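Local structure of outer membrane lipoprotein carrier protein LolA (Thermus thermophilus, 2YZY) at residues 141-146 with 160-165. The protein is of unknown function but has a LolA-like fold, and probably carries lipoproteins through the periplasm toward the outer membrane. Residues are numbered along the deposited sequence; the frame is centred on the assembly and turned at random.
Sequences QGFAAM and FVFLDE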
ATOM      1  N   GLN A 141      -8.776 -12.035  -7.142  1.00 39.57           N
ATOM      2  CA  GLN A 141      -9.508 -13.326  -7.289  1.00 39.54           C
ATOM      3  C   GLN A 141      -9.812 -13.926  -5.919  1.00 38.88           C
ATOM      4  O   GLN A 141     -10.553 -14.906  -5.809  1.00 39.83           O
ATOM      5  CB  GLN A 141      -8.673 -14.309  -8.115  1.00 40.75           C
ATOM      6  CG  GLN A 141      -9.369 -15.627  -8.418  1.00 41.62           C
ATOM      7  CD  GLN A 141     -10.690 -15.436  -9.138  1.00 42.65           C
ATOM      8  OE1 GLN A 141     -10.753 -14.795 -10.188  1.00 42.72           O
ATOM      9  NE2 GLN A 141     -11.756 -15.996  -8.576  1.00 43.01           N
ATOM     10  N   GLY A 142      -9.242 -13.329  -4.877  1.00 37.42           N
ATOM     11  CA  GLY A 142      -9.463 -13.817  -3.529  1.00 34.69           C
ATOM     12  C   GLY A 142     -10.544 -13.048  -2.792  1.00 33.27           C
ATOM     13  O   GLY A 142     -10.730 -13.226  -1.588  1.00 33.23           O
ATOM     14  N   PHE A 143     -11.258 -12.190  -3.514  1.00 31.06           N
ATOM     15  CA  PHE A 143     -12.328 -11.392  -2.924  1.00 29.01           C
ATOM     16  C   PHE A 143     -13.395 -11.110  -3.977  1.00 28.17           C
ATOM     17  O   PHE A 143     -13.134 -11.211  -5.176  1.00 28.38           O
ATOM     18  CB  PHE A 143     -11.762 -10.080  -2.372  1.00 28.24           C
ATOM     19  CG  PHE A 143     -11.188  -9.176  -3.425  1.00 27.17           C
ATOM     20  CD1 PHE A 143     -11.969  -8.186  -4.014  1.00 26.54           C
ATOM     21  CD2 PHE A 143      -9.866  -9.320  -3.835  1.00 27.95           C
ATOM     22  CE1 PHE A 143     -11.442  -7.351  -4.996  1.00 26.64           C
ATOM     23  CE2 PHE A 143      -9.329  -8.489  -4.818  1.00 27.38           C
ATOM     24  CZ  PHE A 143     -10.119  -7.503  -5.400  1.00 28.04           C
ATOM     25  N   ALA A 144     -14.595 -10.757  -3.529  1.00 26.55           N
ATOM     26  CA  ALA A 144     -15.696 -10.489  -4.446  1.00 25.72           C
ATOM     27  C   ALA A 144     -15.794  -9.029  -4.873  1.00 24.86           C
ATOM     28  O   ALA A 144     -16.162  -8.731  -6.010  1.00 25.92           O
ATOM     29  CB  ALA A 144     -17.011 -10.931  -3.814  1.00 24.36           C
ATOM     30  N   ALA A 145     -15.465  -8.119  -3.962  1.00 23.59           N
ATOM     31  CA  ALA A 145     -15.542  -6.698  -4.267  1.00 21.27           C
ATOM     32  C   ALA A 145     -14.663  -5.887  -3.328  1.00 20.55           C
ATOM     33  O   ALA A 145     -14.180  -6.398  -2.318  1.00 19.68           O
ATOM     34  CB  ALA A 145     -16.987  -6.225  -4.165  1.00 21.97           C
ATOM     35  N   MET A 146     -14.460  -4.620  -3.667  1.00 19.77           N
ATOM     36  CA  MET A 146     -13.639  -3.756  -2.838  1.00 19.55           C
ATOM     37  C   MET A 146     -14.140  -2.324  -2.817  1.00 18.57           C
ATOM     38  O   MET A 146     -14.879  -1.886  -3.703  1.00 16.28           O
ATOM     39  CB  MET A 146     -12.190  -3.768  -3.327  1.00 22.67           C
ATOM     40  CG  MET A 146     -11.964  -3.004  -4.621  1.00 25.18           C
ATOM     41  SD  MET A 146     -10.222  -2.926  -5.094  1.00 30.39           S
ATOM     42  CE  MET A 146      -9.627  -1.636  -4.024  1.00 26.16           C
ATOM     43  N   PHE A 160      -8.688   0.929   2.076  1.00 10.28           N
ATOM     44  CA  PHE A 160      -8.966  -0.148   1.128  1.00 11.02           C
ATOM     45  C   PHE A 160      -9.757  -1.206   1.888  1.00 10.43           C
ATOM     46  O   PHE A 160      -9.327  -1.660   2.948  1.00 11.02           O
ATOM     47  CB  PHE A 160      -7.667  -0.794   0.626  1.00 11.37           C
ATOM     48  CG  PHE A 160      -6.736   0.152  -0.083  1.00 14.61           C
ATOM     49  CD1 PHE A 160      -6.593   0.100  -1.465  1.00 14.80           C
ATOM     50  CD2 PHE A 160      -5.969   1.065   0.637  1.00 15.56           C
ATOM     51  CE1 PHE A 160      -5.694   0.941  -2.123  1.00 16.89           C
ATOM     52  CE2 PHE A 160      -5.068   1.911  -0.012  1.00 17.02           C
ATOM     53  CZ  PHE A 160      -4.930   1.848  -1.392  1.00 15.60           C
ATOM     54  N   VAL A 161     -10.906  -1.603   1.349  1.00 10.41           N
ATOM     55  CA  VAL A 161     -11.734  -2.614   1.997  1.00 11.91           C
ATOM     56  C   VAL A 161     -12.074  -3.714   1.003  1.00 12.12           C
ATOM     57  O   VAL A 161     -12.640  -3.447  -0.055  1.00 13.69           O
ATOM     58  CB  VAL A 161     -13.060  -2.019   2.526  1.00 12.69           C
ATOM     59  CG1 VAL A 161     -13.825  -3.081   3.298  1.00 13.51           C
ATOM     60  CG2 VAL A 161     -12.784  -0.819   3.417  1.00 11.43           C
ATOM     61  N   PHE A 162     -11.724  -4.947   1.349  1.00 13.61           N
ATOM     62  CA  PHE A 162     -11.987  -6.101   0.493  1.00 14.32           C
ATOM     63  C   PHE A 162     -13.096  -6.945   1.110  1.00 14.65           C
ATOM     64  O   PHE A 162     -13.036  -7.297   2.289  1.00 15.24           O
ATOM     65  CB  PHE A 162     -10.703  -6.918   0.337  1.00 16.92           C
ATOM     66  CG  PHE A 162      -9.599  -6.167  -0.348  1.00 16.78           C
ATOM     67  CD1 PHE A 162      -9.510  -6.148  -1.737  1.00 18.35           C
ATOM     68  CD2 PHE A 162      -8.684  -5.424   0.394  1.00 17.97           C
ATOM     69  CE1 PHE A 162      -8.529  -5.396  -2.380  1.00 18.97           C
ATOM     70  CE2 PHE A 162      -7.698  -4.668  -0.238  1.00 18.59           C
ATOM     71  CZ  PHE A 162      -7.621  -4.654  -1.629  1.00 16.96           C
ATOM     72  N   LEU A 163     -14.104  -7.265   0.304  1.00 16.25           N
ATOM     73  CA  LEU A 163     -15.257  -8.030   0.770  1.00 18.07           C
ATOM     74  C   LEU A 163     -15.440  -9.360   0.044  1.00 19.21           C
ATOM     75  O   LEU A 163     -15.077  -9.491  -1.122  1.00 19.15           O
ATOM     76  CB  LEU A 163     -16.528  -7.203   0.568  1.00 17.06           C
ATOM     77  CG  LEU A 163     -16.513  -5.741   1.022  1.00 17.48           C
ATOM     78  CD1 LEU A 163     -17.770  -5.047   0.519  1.00 17.76           C
ATOM     79  CD2 LEU A 163     -16.415  -5.665   2.532  1.00 14.95           C
ATOM     80  N   ASP A 164     -16.018 -10.340   0.733  1.00 21.62           N
ATOM     81  CA  ASP A 164     -16.269 -11.628   0.098  1.00 22.89           C
ATOM     82  C   ASP A 164     -17.665 -11.589  -0.521  1.00 24.72           C
ATOM     83  O   ASP A 164     -18.291 -10.529  -0.583  1.00 23.60           O
ATOM     84  CB  ASP A 164     -16.151 -12.790   1.102  1.00 23.71           C
ATOM     85  CG  ASP A 164     -17.255 -12.798   2.148  1.00 22.93           C
ATOM     86  OD1 ASP A 164     -18.263 -12.078   1.993  1.00 23.36           O
ATOM     87  OD2 ASP A 164     -17.116 -13.555   3.134  1.00 26.63           O
ATOM     88  N   GLU A 165     -18.147 -12.742  -0.974  1.00 26.42           N
ATOM     89  CA  GLU A 165     -19.460 -12.848  -1.607  1.00 29.31           C
ATOM     90  C   GLU A 165     -20.632 -12.356  -0.756  1.00 28.46           C
ATOM     91  O   GLU A 165     -21.586 -11.777  -1.283  1.00 28.66           O
ATOM     92  CB  GLU A 165     -19.722 -14.302  -2.016  1.00 31.80           C
ATOM     93  CG  GLU A 165     -18.692 -14.890  -2.970  1.00 36.68           C
ATOM     94  CD  GLU A 165     -18.649 -14.169  -4.304  1.00 39.04           C
ATOM     95  OE1 GLU A 165     -19.713 -14.043  -4.948  1.00 41.14           O
ATOM     96  OE2 GLU A 165     -17.553 -13.735  -4.711  1.00 41.00           O
TER
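Phe162 turns the edge of its ring onto the face of Phe143 in a T-shaped stack, its CD1 lying over the centre of the Phe143 ring, 3.8 Å from Phe143 CD2; the planes stand at 72°. On the same side of the sheet Met146 runs alongside Phe162, its SD 5.1 Å from the centroid of the Phe162 ring in an oblique Met-aromatic contact. A bend at chi3 brings Met146 CE to the edge of the Phe160 ring. Beneath these side chains the backbones form a classic beta bulge at the open end of the antiparallel hairpin of strands 145-151 and 156-163, in a LolA-like fold, an incomplete beta-barrel. Leu163 O accepts two bonds, from Ala144 N at 2.8 Å and from Ala145 N at 3.2 Å, while Leu163 N returns a nearly straight bond to Ala145 O (2.8 Å, 174°). Phe143 CG lies between its backbone N and carbonyl carbon (chi1 64°), which sets one ring face against Phe162 CD1, and its side chain also packs against Val115 and Leu170. A serine in place of Phe143 would probably leave the Phe162 edge without its aromatic face and open a gap beside Val115. Beyond the bulge, Asp164 OD1 accepts a hydrogen bond from Lys168 N within the turn that leads into strand 169-180.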